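CdiI (Burkholderia pseudomallei 1026a, PDB 4G6V) is the immunity protein of a contact-dependent growth inhibition system, forming a complex with the CdiA-CT toxin, a tRNase that it probably neutralises. Local coordinates at residues B[7-12]-B[84-89]. Sequence-based numbering, arbitrary orientation.
Sequences CYLSID and DGFNGG
Over one face of the Phe86 ring sits Leu9, whose CD2 methyl lies 3.8 Å from the ring centroid and only 11° off the normal, a well-centred CH-pi contact. The second methyl of the same fork, CD1, leans toward the ring's rim and meets Phe86 CE1. At the ring edge, near its plane, Ile11 CD1 comes within 4.0 Å of Phe86 CD1. A flat apolar ring suits this buried place because its face takes Leu9 and its edge Ile11. Leucine suits the facial position because its branched end spreads two methyls over a flat hydrocarbon surface, whereas isoleucine sends the longer of its two branches to the rim and keeps its CG2 methyl near the backbone, facing the glycines. That longer branch starts at CG1, between the backbone N and the carbonyl carbon of Ile11 (chi1 60°), and an extended chi2 of 174° carries CD1 out to the phenyl.

The cluster joins the end of strand 4-9, the central strand of a five-stranded antiparallel sheet, and the residues just after it to the loop between helix 75-84 and the neighbouring strand 91-95. Leu20 of helix 13-26 and Ile91 of strand 91-95 also touch Phe86, so the phenyl is buried between helix and sheet.

Past the ring, the loop folds into a type I beta turn from Phe86 to Gly89, closed by the backbone hydrogen bond from Gly89 N to Phe86 O (3.0 Å). Ile11 CG2 lies 4.3 Å from Gly89 CA, so with no side chain on the glycine the backbone itself packs near the methyl. Ser10 OG lies 4.0 Å from Gly89 CA, and this small hydroxyl side chain also makes a weak hydrogen bond with the backbone N of Ala90.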
ATOM      1  N   CYS B   7       9.247   3.191  -2.190  1.00 24.80           N
ATOM      2  CA  CYS B   7      10.435   3.492  -2.967  1.00 20.91           C
ATOM      3  C   CYS B   7      11.421   4.169  -2.079  1.00 18.81           C
ATOM      4  O   CYS B   7      11.170   5.257  -1.600  1.00 29.17           O
ATOM      5  CB  CYS B   7      10.082   4.428  -4.121  1.00 20.30           C
ATOM      6  SG  CYS B   7       8.866   3.728  -5.268  1.00 28.53           S
ATOM      7  N   TYR B   8      12.537   3.516  -1.843  1.00 19.33           N
ATOM      8  CA  TYR B   8      13.647   4.110  -1.106  1.00 23.93           C
ATOM      9  C   TYR B   8      14.765   4.584  -2.036  1.00 30.09           C
ATOM     10  O   TYR B   8      15.123   3.897  -3.011  1.00 24.88           O
ATOM     11  CB  TYR B   8      14.219   3.105  -0.116  1.00 26.60           C
ATOM     12  CG  TYR B   8      13.173   2.419   0.716  1.00 28.20           C
ATOM     13  CD1 TYR B   8      13.059   2.693   2.062  1.00 22.62           C
ATOM     14  CD2 TYR B   8      12.289   1.495   0.145  1.00 27.85           C
ATOM     15  CE1 TYR B   8      12.102   2.064   2.836  1.00 32.14           C
ATOM     16  CE2 TYR B   8      11.338   0.851   0.911  1.00 24.41           C
ATOM     17  CZ  TYR B   8      11.248   1.143   2.258  1.00 33.66           C
ATOM     18  OH  TYR B   8      10.303   0.521   3.039  1.00 30.64           O
ATOM     19  N   LEU B   9      15.319   5.754  -1.715  1.00 30.50           N
ATOM     20  CA  LEU B   9      16.371   6.360  -2.520  1.00 26.81           C
ATOM     21  C   LEU B   9      17.622   6.643  -1.709  1.00 34.73           C
ATOM     22  O   LEU B   9      17.559   6.972  -0.526  1.00 38.80           O
ATOM     23  CB  LEU B   9      15.887   7.658  -3.163  1.00 32.93           C
ATOM     24  CG  LEU B   9      14.770   7.598  -4.206  1.00 36.57           C
ATOM     25  CD1 LEU B   9      14.356   8.998  -4.592  1.00 38.30           C
ATOM     26  CD2 LEU B   9      15.196   6.809  -5.438  1.00 30.24           C
ATOM     27  N   SER B  10      18.771   6.530  -2.361  1.00 39.50           N
ATOM     28  CA  SER B  10      20.030   6.823  -1.709  1.00 31.58           C
ATOM     29  C   SER B  10      20.268   8.339  -1.714  1.00 32.94           C
ATOM     30  O   SER B  10      20.973   8.851  -0.854  1.00 35.21           O
ATOM     31  CB  SER B  10      21.166   6.080  -2.396  1.00 25.87           C
ATOM     32  OG  SER B  10      21.435   6.654  -3.660  1.00 40.02           O
ATOM     33  N   ILE B  11      19.654   9.050  -2.663  1.00 31.61           N
ATOM     34  CA  ILE B  11      19.802  10.513  -2.767  1.00 26.90           C
ATOM     35  C   ILE B  11      18.917  11.284  -1.776  1.00 31.12           C
ATOM     36  O   ILE B  11      17.990  10.735  -1.195  1.00 36.79           O
ATOM     37  CB  ILE B  11      19.555  11.029  -4.211  1.00 21.73           C
ATOM     38  CG1 ILE B  11      18.145  10.695  -4.680  1.00 31.53           C
ATOM     39  CG2 ILE B  11      20.525  10.388  -5.164  1.00 28.90           C
ATOM     40  CD1 ILE B  11      17.792  11.303  -6.011  1.00 32.72           C
ATOM     41  N   ASP B  12      19.211  12.564  -1.577  1.00 43.81           N
ATOM     42  CA  ASP B  12      18.446  13.377  -0.623  1.00 37.61           C
ATOM     43  C   ASP B  12      17.082  13.812  -1.173  1.00 37.27           C
ATOM     44  O   ASP B  12      16.787  13.662  -2.369  1.00 32.54           O
ATOM     45  CB  ASP B  12      19.260  14.573  -0.131  1.00 30.22           C
ATOM     46  CG  ASP B  12      19.470  15.624  -1.213  1.00 59.29           C
ATOM     47  OD1 ASP B  12      19.644  16.823  -0.879  1.00 55.68           O
ATOM     48  OD2 ASP B  12      19.454  15.248  -2.405  1.00 66.08           O
ATOM     49  N   ASP B  84      15.096   4.036 -13.897  1.00 41.35           N
ATOM     50  CA  ASP B  84      15.774   4.742 -14.983  1.00 41.31           C
ATOM     51  C   ASP B  84      15.773   6.263 -14.802  1.00 43.78           C
ATOM     52  O   ASP B  84      16.667   6.940 -15.300  1.00 48.88           O
ATOM     53  CB  ASP B  84      15.171   4.363 -16.341  1.00 35.49           C
ATOM     54  N   GLY B  85      14.775   6.798 -14.100  1.00 35.61           N
ATOM     55  CA  GLY B  85      14.692   8.232 -13.894  1.00 32.39           C
ATOM     56  C   GLY B  85      15.366   8.672 -12.607  1.00 36.11           C
ATOM     57  O   GLY B  85      15.208   9.806 -12.153  1.00 30.55           O
ATOM     58  N   PHE B  86      16.099   7.744 -12.004  1.00 43.71           N
ATOM     59  CA  PHE B  86      16.950   8.031 -10.857  1.00 44.05           C
ATOM     60  C   PHE B  86      18.367   7.574 -11.176  1.00 51.89           C
ATOM     61  O   PHE B  86      19.033   6.939 -10.362  1.00 54.84           O
ATOM     62  CB  PHE B  86      16.412   7.346  -9.600  1.00 29.23           C
ATOM     63  CG  PHE B  86      15.201   8.011  -9.040  1.00 34.74           C
ATOM     64  CD1 PHE B  86      15.316   9.213  -8.360  1.00 33.74           C
ATOM     65  CD2 PHE B  86      13.942   7.449  -9.188  1.00 40.09           C
ATOM     66  CE1 PHE B  86      14.207   9.838  -7.848  1.00 34.93           C
ATOM     67  CE2 PHE B  86      12.814   8.077  -8.667  1.00 27.18           C
ATOM     68  CZ  PHE B  86      12.947   9.269  -8.003  1.00 31.70           C
ATOM     69  N   ASN B  87      18.808   7.908 -12.385  1.00 63.83           N
ATOM     70  CA  ASN B  87      20.097   7.473 -12.906  1.00 73.93           C
ATOM     71  C   ASN B  87      21.211   7.732 -11.892  1.00 66.71           C
ATOM     72  O   ASN B  87      21.985   6.829 -11.537  1.00 56.89           O
ATOM     73  CB  ASN B  87      20.386   8.187 -14.223  1.00 64.33           C
ATOM     74  N   GLY B  88      21.258   8.968 -11.407  1.00 73.60           N
ATOM     75  CA  GLY B  88      22.301   9.410 -10.494  1.00 73.92           C
ATOM     76  C   GLY B  88      22.322   8.758  -9.117  1.00 77.45           C
ATOM     77  O   GLY B  88      23.027   9.233  -8.219  1.00 65.77           O
ATOM     78  N   GLY B  89      21.570   7.671  -8.945  1.00 74.41           N
ATOM     79  CA  GLY B  89      21.505   7.003  -7.657  1.00 56.58           C
ATOM     80  C   GLY B  89      20.797   5.658  -7.646  1.00 59.35           C
ATOM     81  O   GLY B  89      20.250   5.196  -8.651  1.00 54.23           O
TER